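Long-range contacts in conserved hypothetical protein (Sulfolobus solfataricus, PDB 2FNA), which is an archaeal AAA+ ATPase that binds ADP and magnesium and probably couples nucleotide hydrolysis to movements of its domains: residues I32-K43 / F201-F209; G177-D185 / Q331-I339. All coordinates share one frame; numbering follows the deposited sequence.

Contact 1: I32-K43 / F201-F209; sequences ITLVLGLRRTGK and FSTVELKPF. With ADP (adenosine-5'-diphosphate), chain D; EDO (1,2-ethanediol), chain F.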
loop_
_atom_site.group_PDB
_atom_site.type_symbol
_atom_site.label_atom_id
_atom_site.label_comp_id
_atom_site.label_asym_id
_atom_site.label_seq_id
_atom_site.Cartn_x
_atom_site.Cartn_y
_atom_site.Cartn_z
ATOM N N ILE A 32 -6.454 14.716 5.656
ATOM C CA ILE A 32 -6.042 13.503 4.955
ATOM C C ILE A 32 -4.602 13.601 4.467
ATOM O O ILE A 32 -4.187 14.563 3.772
ATOM C CB ILE A 32 -7.018 13.108 3.806
ATOM C CG1 ILE A 32 -8.379 12.720 4.381
ATOM C CG2 ILE A 32 -6.473 11.906 3.008
ATOM C CD1 ILE A 32 -9.437 12.565 3.349
ATOM N N THR A 33 -3.822 12.619 4.911
ATOM C CA THR A 33 -2.461 12.411 4.455
ATOM C C THR A 33 -2.466 11.132 3.592
ATOM O O THR A 33 -2.988 10.076 4.024
ATOM C CB THR A 33 -1.484 12.329 5.644
ATOM O OG1 THR A 33 -1.408 13.607 6.298
ATOM C CG2 THR A 33 -0.090 11.863 5.215
ATOM N N LEU A 34 -1.967 11.270 2.355
ATOM C CA LEU A 34 -1.774 10.141 1.448
ATOM C C LEU A 34 -0.319 9.683 1.508
ATOM O O LEU A 34 0.617 10.484 1.466
ATOM C CB LEU A 34 -2.145 10.472 0.001
ATOM C CG LEU A 34 -3.595 10.825 -0.300
ATOM C CD1 LEU A 34 -3.741 10.836 -1.800
ATOM C CD2 LEU A 34 -4.619 9.855 0.338
ATOM N N VAL A 35 -0.145 8.378 1.646
ATOM C CA VAL A 35 1.176 7.771 1.573
ATOM C C VAL A 35 1.186 6.921 0.314
ATOM O O VAL A 35 0.460 5.930 0.211
ATOM C CB VAL A 35 1.528 6.945 2.846
ATOM C CG1 VAL A 35 2.940 6.351 2.720
ATOM C CG2 VAL A 35 1.480 7.863 4.128
ATOM N N LEU A 36 2.019 7.320 -0.632
ATOM C CA LEU A 36 2.122 6.648 -1.916
ATOM C C LEU A 36 3.462 5.927 -2.105
ATOM O O LEU A 36 4.433 6.164 -1.391
ATOM C CB LEU A 36 1.916 7.669 -3.056
ATOM C CG LEU A 36 0.692 8.590 -2.931
ATOM C CD1 LEU A 36 0.681 9.652 -4.011
ATOM C CD2 LEU A 36 -0.589 7.794 -2.994
ATOM N N GLY A 37 3.496 5.049 -3.106
ATOM C CA GLY A 37 4.680 4.263 -3.400
ATOM C C GLY A 37 4.296 2.871 -3.845
ATOM O O GLY A 37 3.274 2.352 -3.428
ATOM N N LEU A 38 5.104 2.280 -4.725
ATOM C CA LEU A 38 4.894 0.896 -5.127
ATOM C C LEU A 38 4.970 -0.009 -3.929
ATOM O O LEU A 38 5.541 0.346 -2.876
ATOM C CB LEU A 38 5.963 0.466 -6.131
ATOM C CG LEU A 38 5.956 1.215 -7.465
ATOM C CD1 LEU A 38 7.326 1.036 -8.232
ATOM C CD2 LEU A 38 4.823 0.793 -8.339
ATOM N N ARG A 39 4.422 -1.201 -4.071
ATOM C CA ARG A 39 4.638 -2.203 -3.082
ATOM C C ARG A 39 6.097 -2.287 -2.680
ATOM O O ARG A 39 7.001 -2.156 -3.500
ATOM C CB ARG A 39 4.180 -3.567 -3.556
ATOM C CG ARG A 39 2.753 -3.814 -3.359
ATOM C CD ARG A 39 2.410 -5.242 -3.714
ATOM N NE ARG A 39 1.199 -5.248 -4.495
ATOM C CZ ARG A 39 -0.011 -5.025 -4.010
ATOM N NH1 ARG A 39 -0.197 -4.800 -2.708
ATOM N NH2 ARG A 39 -1.046 -5.031 -4.841
ATOM N N ARG A 40 6.295 -2.490 -1.387
ATOM C CA ARG A 40 7.612 -2.756 -0.791
ATOM C C ARG A 40 8.551 -1.582 -0.781
ATOM O O ARG A 40 9.772 -1.765 -0.688
ATOM C CB ARG A 40 8.255 -3.974 -1.458
ATOM C CG ARG A 40 7.601 -5.235 -1.040
ATOM C CD ARG A 40 8.086 -6.376 -1.899
ATOM N NE ARG A 40 7.519 -6.367 -3.248
ATOM C CZ ARG A 40 6.299 -6.790 -3.554
ATOM N NH1 ARG A 40 5.476 -7.255 -2.616
ATOM N NH2 ARG A 40 5.902 -6.783 -4.814
ATOM N N THR A 41 7.987 -0.372 -0.791
ATOM C CA THR A 41 8.784 0.857 -0.740
ATOM C C THR A 41 8.877 1.462 0.681
ATOM O O THR A 41 9.592 2.427 0.891
ATOM C CB THR A 41 8.318 1.925 -1.775
ATOM O OG1 THR A 41 6.915 2.131 -1.662
ATOM C CG2 THR A 41 8.655 1.491 -3.224
ATOM N N GLY A 42 8.173 0.877 1.642
ATOM C CA GLY A 42 8.273 1.266 3.039
ATOM C C GLY A 42 7.090 2.034 3.574
ATOM O O GLY A 42 7.202 2.667 4.637
ATOM N N LYS A 43 5.954 1.984 2.868
ATOM C CA LYS A 43 4.794 2.797 3.256
ATOM C C LYS A 43 4.307 2.374 4.641
ATOM O O LYS A 43 4.192 3.204 5.523
ATOM C CB LYS A 43 3.653 2.725 2.233
ATOM C CG LYS A 43 3.979 3.233 0.831
ATOM C CD LYS A 43 2.777 3.133 -0.091
ATOM C CE LYS A 43 2.303 1.684 -0.336
ATOM N NZ LYS A 43 3.334 0.858 -0.994
ATOM N N PHE A 201 -4.837 16.982 -0.184
ATOM C CA PHE A 201 -4.253 15.951 0.650
ATOM C C PHE A 201 -2.773 16.221 0.814
ATOM O O PHE A 201 -2.098 16.542 -0.164
ATOM C CB PHE A 201 -4.433 14.582 -0.003
ATOM C CG PHE A 201 -5.859 14.267 -0.397
ATOM C CD1 PHE A 201 -6.930 14.743 0.343
ATOM C CD2 PHE A 201 -6.121 13.463 -1.501
ATOM C CE1 PHE A 201 -8.235 14.454 -0.020
ATOM C CE2 PHE A 201 -7.433 13.147 -1.857
ATOM C CZ PHE A 201 -8.484 13.653 -1.112
ATOM N N SER A 202 -2.269 16.107 2.042
ATOM C CA SER A 202 -0.834 16.110 2.296
ATOM C C SER A 202 -0.313 14.760 1.810
ATOM O O SER A 202 -0.753 13.688 2.297
ATOM C CB SER A 202 -0.528 16.278 3.777
ATOM O OG SER A 202 0.873 16.307 4.016
ATOM N N THR A 203 0.608 14.808 0.849
ATOM C CA THR A 203 1.025 13.596 0.112
ATOM C C THR A 203 2.528 13.354 0.285
ATOM O O THR A 203 3.348 14.285 0.132
ATOM C CB THR A 203 0.657 13.730 -1.380
ATOM O OG1 THR A 203 -0.740 14.036 -1.480
ATOM C CG2 THR A 203 0.938 12.403 -2.155
ATOM N N VAL A 204 2.857 12.132 0.678
ATOM C CA VAL A 204 4.223 11.623 0.801
ATOM C C VAL A 204 4.361 10.417 -0.144
ATOM O O VAL A 204 3.501 9.534 -0.151
ATOM C CB VAL A 204 4.443 11.148 2.238
ATOM C CG1 VAL A 204 5.831 10.646 2.430
ATOM C CG2 VAL A 204 4.140 12.281 3.231
ATOM N N GLU A 205 5.380 10.401 -0.993
ATOM C CA GLU A 205 5.602 9.279 -1.905
ATOM C C GLU A 205 6.961 8.614 -1.612
ATOM O O GLU A 205 7.969 9.288 -1.524
ATOM C CB GLU A 205 5.577 9.731 -3.354
ATOM C CG GLU A 205 5.730 8.556 -4.323
ATOM C CD GLU A 205 5.715 8.943 -5.802
ATOM O OE1 GLU A 205 5.714 10.155 -6.119
ATOM O OE2 GLU A 205 5.699 8.002 -6.641
ATOM N N LEU A 206 6.982 7.287 -1.524
ATOM C CA LEU A 206 8.230 6.547 -1.398
ATOM C C LEU A 206 8.645 5.925 -2.722
ATOM O O LEU A 206 7.939 5.070 -3.278
ATOM C CB LEU A 206 8.095 5.484 -0.344
ATOM C CG LEU A 206 7.797 5.997 1.068
ATOM C CD1 LEU A 206 7.520 4.862 1.964
ATOM C CD2 LEU A 206 8.959 6.786 1.561
ATOM N N LYS A 207 9.776 6.381 -3.234
ATOM C CA LYS A 207 10.268 5.893 -4.515
ATOM C C LYS A 207 11.244 4.776 -4.210
ATOM O O LYS A 207 11.771 4.708 -3.108
ATOM C CB LYS A 207 10.882 7.052 -5.352
ATOM C CG LYS A 207 9.773 7.962 -5.951
ATOM C CD LYS A 207 10.311 9.062 -6.786
ATOM C CE LYS A 207 9.205 10.053 -7.196
ATOM N NZ LYS A 207 8.061 9.392 -7.952
ATOM N N PRO A 208 11.453 3.865 -5.167
ATOM C CA PRO A 208 12.550 2.927 -5.072
ATOM C C PRO A 208 13.838 3.660 -4.771
ATOM O O PRO A 208 14.008 4.829 -5.184
ATOM C CB PRO A 208 12.641 2.368 -6.497
ATOM C CG PRO A 208 11.264 2.443 -6.993
ATOM C CD PRO A 208 10.710 3.709 -6.423
ATOM N N PHE A 209 14.771 2.988 -4.120
ATOM C CA PHE A 209 16.118 3.535 -4.014
ATOM C C PHE A 209 16.781 3.734 -5.377
ATOM O O PHE A 209 16.678 2.880 -6.276
ATOM C CB PHE A 209 16.999 2.633 -3.152
ATOM C CG PHE A 209 16.549 2.503 -1.705
ATOM C CD1 PHE A 209 16.042 3.571 -1.010
ATOM C CD2 PHE A 209 16.718 1.311 -1.027
ATOM C CE1 PHE A 209 15.646 3.430 0.329
ATOM C CE2 PHE A 209 16.350 1.174 0.318
ATOM C CZ PHE A 209 15.833 2.243 0.994
HETATM P PB ADP D . 5.022 -1.205 1.729
HETATM O O1B ADP D . 5.331 0.040 0.959
HETATM O O2B ADP D . 4.766 -2.392 0.806
HETATM O O3B ADP D . 4.050 -1.078 2.853
HETATM P PA ADP D . 6.836 -2.109 3.877
HETATM O O1A ADP D . 6.812 -1.069 4.950
HETATM O O2A ADP D . 5.965 -3.252 4.191
HETATM O O3A ADP D . 6.509 -1.579 2.374
HETATM O "O5'" ADP D . 8.366 -2.461 3.634
HETATM C "C5'" ADP D . 8.785 -3.561 2.808
HETATM C "C4'" ADP D . 10.025 -4.218 3.409
HETATM O "O4'" ADP D . 11.181 -3.423 3.221
HETATM C "C3'" ADP D . 9.956 -4.449 4.887
HETATM O "O3'" ADP D . 10.796 -5.586 5.178
HETATM C "C2'" ADP D . 10.609 -3.223 5.486
HETATM O "O2'" ADP D . 11.183 -3.473 6.761
HETATM C "C1'" ADP D . 11.679 -2.963 4.464
HETATM N N9 ADP D . 12.029 -1.562 4.256
HETATM C C8 ADP D . 11.476 -0.738 3.341
HETATM N N7 ADP D . 12.075 0.452 3.368
HETATM C C5 ADP D . 13.021 0.406 4.336
HETATM C C6 ADP D . 14.037 1.322 4.900
HETATM N N6 ADP D . 14.146 2.585 4.441
HETATM N N1 ADP D . 14.858 0.860 5.886
HETATM C C2 ADP D . 14.777 -0.401 6.352
HETATM N N3 ADP D . 13.885 -1.289 5.882
HETATM C C4 ADP D . 13.013 -0.940 4.896
HETATM C C1 EDO F . -3.815 16.598 -5.271
HETATM O O1 EDO F . -2.891 15.520 -5.583
HETATM C C2 EDO F . -4.560 16.442 -3.946
HETATM O O2 EDO F . -4.146 17.488 -3.054
HETATM O O HOH W 1 1.037 15.235 6.514
HETATM O O HOH W 2 7.491 4.046 -5.536
#
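The Phe-201 ring overlaps Ile-32, whose CG2 lies over one of its faces, while CD1 of Leu-34 reaches CD2 of Phe-201 at 3.6 Å. On the same side of the sheet CD1 of Leu-36 presses on CG2 of Thr-203, a tight 3.3 Å; that methyl of Thr-203 stands anti to its own backbone N, which turns it toward the leucine. Five backbone hydrogen bonds join the parallel strands 32-37 and 202-206, bent at the Ile-32 end and straightest where Leu-36 N meets Val-204 O, at 176°. The other face carries Thr-33 and Ser-202, whose hydroxyls share a water, and Leu-206. CD1 of Leu-206 lies 3.3 Å from Gly-42 C, against the loop that wraps the ADP phosphates. There O1B of ADP is held by Lys-43 N at 2.8 Å and Lys-43 NZ at 2.9 Å, with weaker bonds from the amides of Thr-41 and Gly-42, and Arg-40 N holds O2B. The bent Lys-43 chain also brings NZ to Gly-37 O and Ser-178. Amides and positive charge converging on the beta-phosphate are consistent with a Walker A P-loop, on an inner strand, next to the edge strand 202-206, of the five-stranded parallel sheet of the AAA+ fold.

Contact 2: G177-D185 / Q331-I339; sequences GSEMGLLYD and QLTKHSWII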
loop_
_atom_site.group_PDB
_atom_site.type_symbol
_atom_site.label_atom_id
_atom_site.label_comp_id
_atom_site.label_asym_id
_atom_site.label_seq_id
_atom_site.Cartn_x
_atom_site.Cartn_y
_atom_site.Cartn_z
ATOM N N GLY A 177 -1.490 3.757 -0.386
ATOM C CA GLY A 177 -1.840 2.866 -1.478
ATOM C C GLY A 177 -0.705 2.498 -2.373
ATOM O O GLY A 177 0.011 3.370 -2.881
ATOM N N SER A 178 -0.565 1.203 -2.621
ATOM C CA SER A 178 0.451 0.702 -3.527
ATOM C C SER A 178 0.043 0.841 -4.980
ATOM O O SER A 178 0.874 0.672 -5.849
ATOM C CB SER A 178 0.762 -0.771 -3.232
ATOM O OG SER A 178 1.404 -0.882 -1.963
ATOM N N GLU A 179 -1.248 1.100 -5.229
ATOM C CA GLU A 179 -1.831 1.181 -6.562
ATOM C C GLU A 179 -2.343 2.625 -6.660
ATOM O O GLU A 179 -3.486 2.922 -6.311
ATOM C CB GLU A 179 -2.996 0.180 -6.706
ATOM C CG GLU A 179 -2.596 -1.307 -6.608
ATOM C CD GLU A 179 -3.786 -2.245 -6.304
ATOM O OE1 GLU A 179 -4.582 -1.968 -5.358
ATOM O OE2 GLU A 179 -3.907 -3.298 -6.981
HETATM N N MSE A 180 -1.484 3.520 -7.115
HETATM C CA MSE A 180 -1.745 4.960 -6.998
HETATM C C MSE A 180 -3.031 5.397 -7.686
HETATM O O MSE A 180 -3.835 6.081 -7.097
HETATM C CB MSE A 180 -0.592 5.754 -7.582
HETATM C CG MSE A 180 -0.603 7.243 -7.200
HETATM SE SE MSE A 180 0.863 8.131 -8.163
HETATM C CE MSE A 180 1.102 7.025 -9.800
ATOM N N GLY A 181 -3.202 5.005 -8.936
ATOM C CA GLY A 181 -4.363 5.407 -9.706
ATOM C C GLY A 181 -5.640 4.911 -9.059
ATOM O O GLY A 181 -6.627 5.628 -9.054
ATOM N N LEU A 182 -5.631 3.684 -8.533
ATOM C CA LEU A 182 -6.824 3.106 -7.931
ATOM C C LEU A 182 -7.188 3.843 -6.656
ATOM O O LEU A 182 -8.364 4.036 -6.382
ATOM C CB LEU A 182 -6.674 1.587 -7.683
ATOM C CG LEU A 182 -7.975 0.864 -7.283
ATOM C CD1 LEU A 182 -8.957 0.855 -8.460
ATOM C CD2 LEU A 182 -7.728 -0.574 -6.793
ATOM N N LEU A 183 -6.177 4.270 -5.896
ATOM C CA LEU A 183 -6.396 5.105 -4.686
ATOM C C LEU A 183 -7.065 6.444 -5.002
ATOM O O LEU A 183 -8.054 6.831 -4.366
ATOM C CB LEU A 183 -5.095 5.358 -3.955
ATOM C CG LEU A 183 -5.210 6.216 -2.652
ATOM C CD1 LEU A 183 -6.229 5.608 -1.679
ATOM C CD2 LEU A 183 -3.886 6.407 -1.941
ATOM N N TYR A 184 -6.547 7.148 -6.010
ATOM C CA TYR A 184 -7.201 8.380 -6.466
ATOM C C TYR A 184 -8.643 8.157 -6.971
ATOM O O TYR A 184 -9.538 8.954 -6.676
ATOM C CB TYR A 184 -6.316 9.116 -7.489
ATOM C CG TYR A 184 -5.172 9.885 -6.836
ATOM C CD1 TYR A 184 -3.976 9.264 -6.486
ATOM C CD2 TYR A 184 -5.290 11.248 -6.574
ATOM C CE1 TYR A 184 -2.930 9.984 -5.879
ATOM C CE2 TYR A 184 -4.264 11.957 -5.977
ATOM C CZ TYR A 184 -3.090 11.321 -5.628
ATOM O OH TYR A 184 -2.071 12.072 -5.079
ATOM N N ASP A 185 -8.857 7.092 -7.748
ATOM C CA ASP A 185 -10.173 6.706 -8.219
ATOM C C ASP A 185 -11.100 6.428 -7.037
ATOM O O ASP A 185 -12.258 6.845 -7.037
ATOM C CB ASP A 185 -10.102 5.438 -9.062
ATOM C CG ASP A 185 -9.481 5.685 -10.395
ATOM O OD1 ASP A 185 -9.118 6.840 -10.646
ATOM O OD2 ASP A 185 -9.341 4.727 -11.181
ATOM N N GLN A 331 -5.927 -0.692 -16.962
ATOM C CA GLN A 331 -6.061 -1.427 -15.726
ATOM C C GLN A 331 -4.670 -1.706 -15.108
ATOM O O GLN A 331 -4.457 -1.499 -13.907
ATOM C CB GLN A 331 -6.853 -2.718 -15.961
ATOM C CG GLN A 331 -8.340 -2.490 -16.200
ATOM C CD GLN A 331 -8.993 -1.750 -15.037
ATOM O OE1 GLN A 331 -9.126 -2.291 -13.944
ATOM N NE2 GLN A 331 -9.378 -0.502 -15.266
ATOM N N LEU A 332 -3.739 -2.158 -15.941
ATOM C CA LEU A 332 -2.366 -2.481 -15.510
ATOM C C LEU A 332 -1.682 -1.245 -14.938
ATOM O O LEU A 332 -1.005 -1.305 -13.880
ATOM C CB LEU A 332 -1.563 -3.067 -16.701
ATOM C CG LEU A 332 -1.915 -4.519 -17.070
ATOM C CD1 LEU A 332 -1.269 -4.965 -18.368
ATOM C CD2 LEU A 332 -1.512 -5.464 -15.945
ATOM N N THR A 333 -1.876 -0.110 -15.607
ATOM C CA THR A 333 -1.310 1.163 -15.129
ATOM C C THR A 333 -1.945 1.616 -13.807
ATOM O O THR A 333 -1.239 2.097 -12.901
ATOM C CB THR A 333 -1.462 2.266 -16.175
ATOM O OG1 THR A 333 -0.846 1.850 -17.394
ATOM C CG2 THR A 333 -0.804 3.527 -15.731
ATOM N N LYS A 334 -3.268 1.472 -13.693
ATOM C CA LYS A 334 -3.984 1.891 -12.471
ATOM C C LYS A 334 -3.560 1.066 -11.269
ATOM O O LYS A 334 -3.583 1.553 -10.154
ATOM C CB LYS A 334 -5.501 1.726 -12.624
ATOM C CG LYS A 334 -6.142 2.627 -13.654
ATOM C CD LYS A 334 -6.781 3.858 -13.030
ATOM C CE LYS A 334 -8.011 4.264 -13.818
ATOM N NZ LYS A 334 -8.374 5.660 -13.485
ATOM N N HIS A 335 -3.246 -0.207 -11.509
ATOM C CA HIS A 335 -2.879 -1.141 -10.473
ATOM C C HIS A 335 -1.329 -1.216 -10.316
ATOM O O HIS A 335 -0.814 -1.959 -9.478
ATOM C CB HIS A 335 -3.531 -2.515 -10.715
ATOM C CG HIS A 335 -5.020 -2.517 -10.529
ATOM N ND1 HIS A 335 -5.627 -2.960 -9.368
ATOM C CD2 HIS A 335 -6.023 -2.109 -11.346
ATOM C CE1 HIS A 335 -6.936 -2.834 -9.485
ATOM N NE2 HIS A 335 -7.201 -2.315 -10.669
ATOM N N SER A 336 -0.620 -0.355 -11.046
ATOM C CA SER A 336 0.826 -0.119 -10.868
ATOM C C SER A 336 1.700 -1.313 -11.298
ATOM O O SER A 336 2.821 -1.499 -10.801
ATOM C CB SER A 336 1.114 0.323 -9.443
ATOM O OG SER A 336 0.643 1.644 -9.247
ATOM N N TRP A 337 1.230 -2.064 -12.297
ATOM C CA TRP A 337 2.019 -3.175 -12.848
ATOM C C TRP A 337 3.004 -2.652 -13.858
ATOM O O TRP A 337 4.165 -3.115 -13.915
ATOM C CB TRP A 337 1.117 -4.253 -13.459
ATOM C CG TRP A 337 0.511 -5.014 -12.400
ATOM C CD1 TRP A 337 -0.719 -4.825 -11.846
ATOM C CD2 TRP A 337 1.135 -6.053 -11.658
ATOM N NE1 TRP A 337 -0.915 -5.719 -10.832
ATOM C CE2 TRP A 337 0.217 -6.476 -10.682
ATOM C CE3 TRP A 337 2.381 -6.682 -11.733
ATOM C CZ2 TRP A 337 0.507 -7.499 -9.787
ATOM C CZ3 TRP A 337 2.668 -7.684 -10.849
ATOM C CH2 TRP A 337 1.747 -8.090 -9.886
ATOM N N ILE A 338 2.532 -1.672 -14.631
ATOM C CA ILE A 338 3.347 -0.974 -15.613
ATOM C C ILE A 338 3.280 0.544 -15.449
ATOM O O ILE A 338 2.454 1.070 -14.706
ATOM C CB ILE A 338 2.950 -1.391 -17.048
ATOM C CG1 ILE A 338 1.531 -0.930 -17.427
ATOM C CG2 ILE A 338 3.056 -2.916 -17.187
ATOM C CD1 ILE A 338 1.091 -1.340 -18.847
ATOM N N ILE A 339 4.214 1.228 -16.105
ATOM C CA ILE A 339 4.280 2.684 -16.150
ATOM C C ILE A 339 4.587 3.054 -17.616
ATOM O O ILE A 339 5.377 2.395 -18.279
ATOM C CB ILE A 339 5.352 3.249 -15.163
ATOM C CG1 ILE A 339 4.992 2.845 -13.727
ATOM C CG2 ILE A 339 5.415 4.766 -15.239
ATOM C CD1 ILE A 339 6.063 3.078 -12.657
HETATM O O HOH W 3 1.836 3.127 -6.828
HETATM O O HOH W 4 -2.807 -5.345 -8.545
HETATM O O HOH W 5 -1.336 4.624 -11.327
#
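OE2 of Glu-179 is gripped by two donors: ND1 of His-335 at 3.0 Å and a water that also accepts from Trp-337 NE1. The histidine offers its N-H nearly in its own ring plane, but meets the oxygen from well above the carboxylate, the two flat groups standing 80° apart. The other oxygen, OE1, is bonded to Gln-147, so both ends of the carboxylate are tied and its rotation is probably restricted. CD2 of Leu-182 packs 3.6 Å from CE1 of the same imidazole; the leucine CG, anti to the backbone N (chi1 -170°), sends the branch that way. This places the first turn of helix 180-186, in the ATPase domain, against the C-terminal end of helix 322-334 in the winged helix-turn-helix region, where Ser-336, with positive phi, is the C' residue of a Schellman motif. Lys-334 O, at that helix end, takes a weak bond from Leu-182 N, and Gly-181 lets the backbones come close, CA to CA of Lys-334 4.5 Å. The lysine chain, bent at chi2 and chi3, carries NZ to the syn lone pair of Asp-185 OD2 at 2.7 Å. With an alanine in place of Lys-334, the carboxylate of Asp-185 would probably be left without its cationic mate and freer to turn. A water bridges Ser-178 O and Ser-336 OG, and another accepts a weak bond from Gly-181 N and donates to Thr-333 O.

Overall arrangement
The centres of the two contacts lie about 13 Å apart, and their segments alternate along the chain: 32-43, 177-185, 201-209, 331-339. Contact 1 joins two neighbouring strands of the five-stranded parallel sheet, whose order is 58-62, 139-144, 171-177, 32-37, 202-206. Contact 2 starts where strand 171-177, the other neighbour of 32-37, ends, and carries on to the C-terminal winged helix-turn-helix region. They meet directly: Val-35 O lies 3.0 Å from Gly-177 N, and Lys-43 NZ 2.8 Å from Ser-178 OG, both probable hydrogen bonds. The nucleotide phosphates and the interface with the C-terminal region thus lie within a few residues of each other.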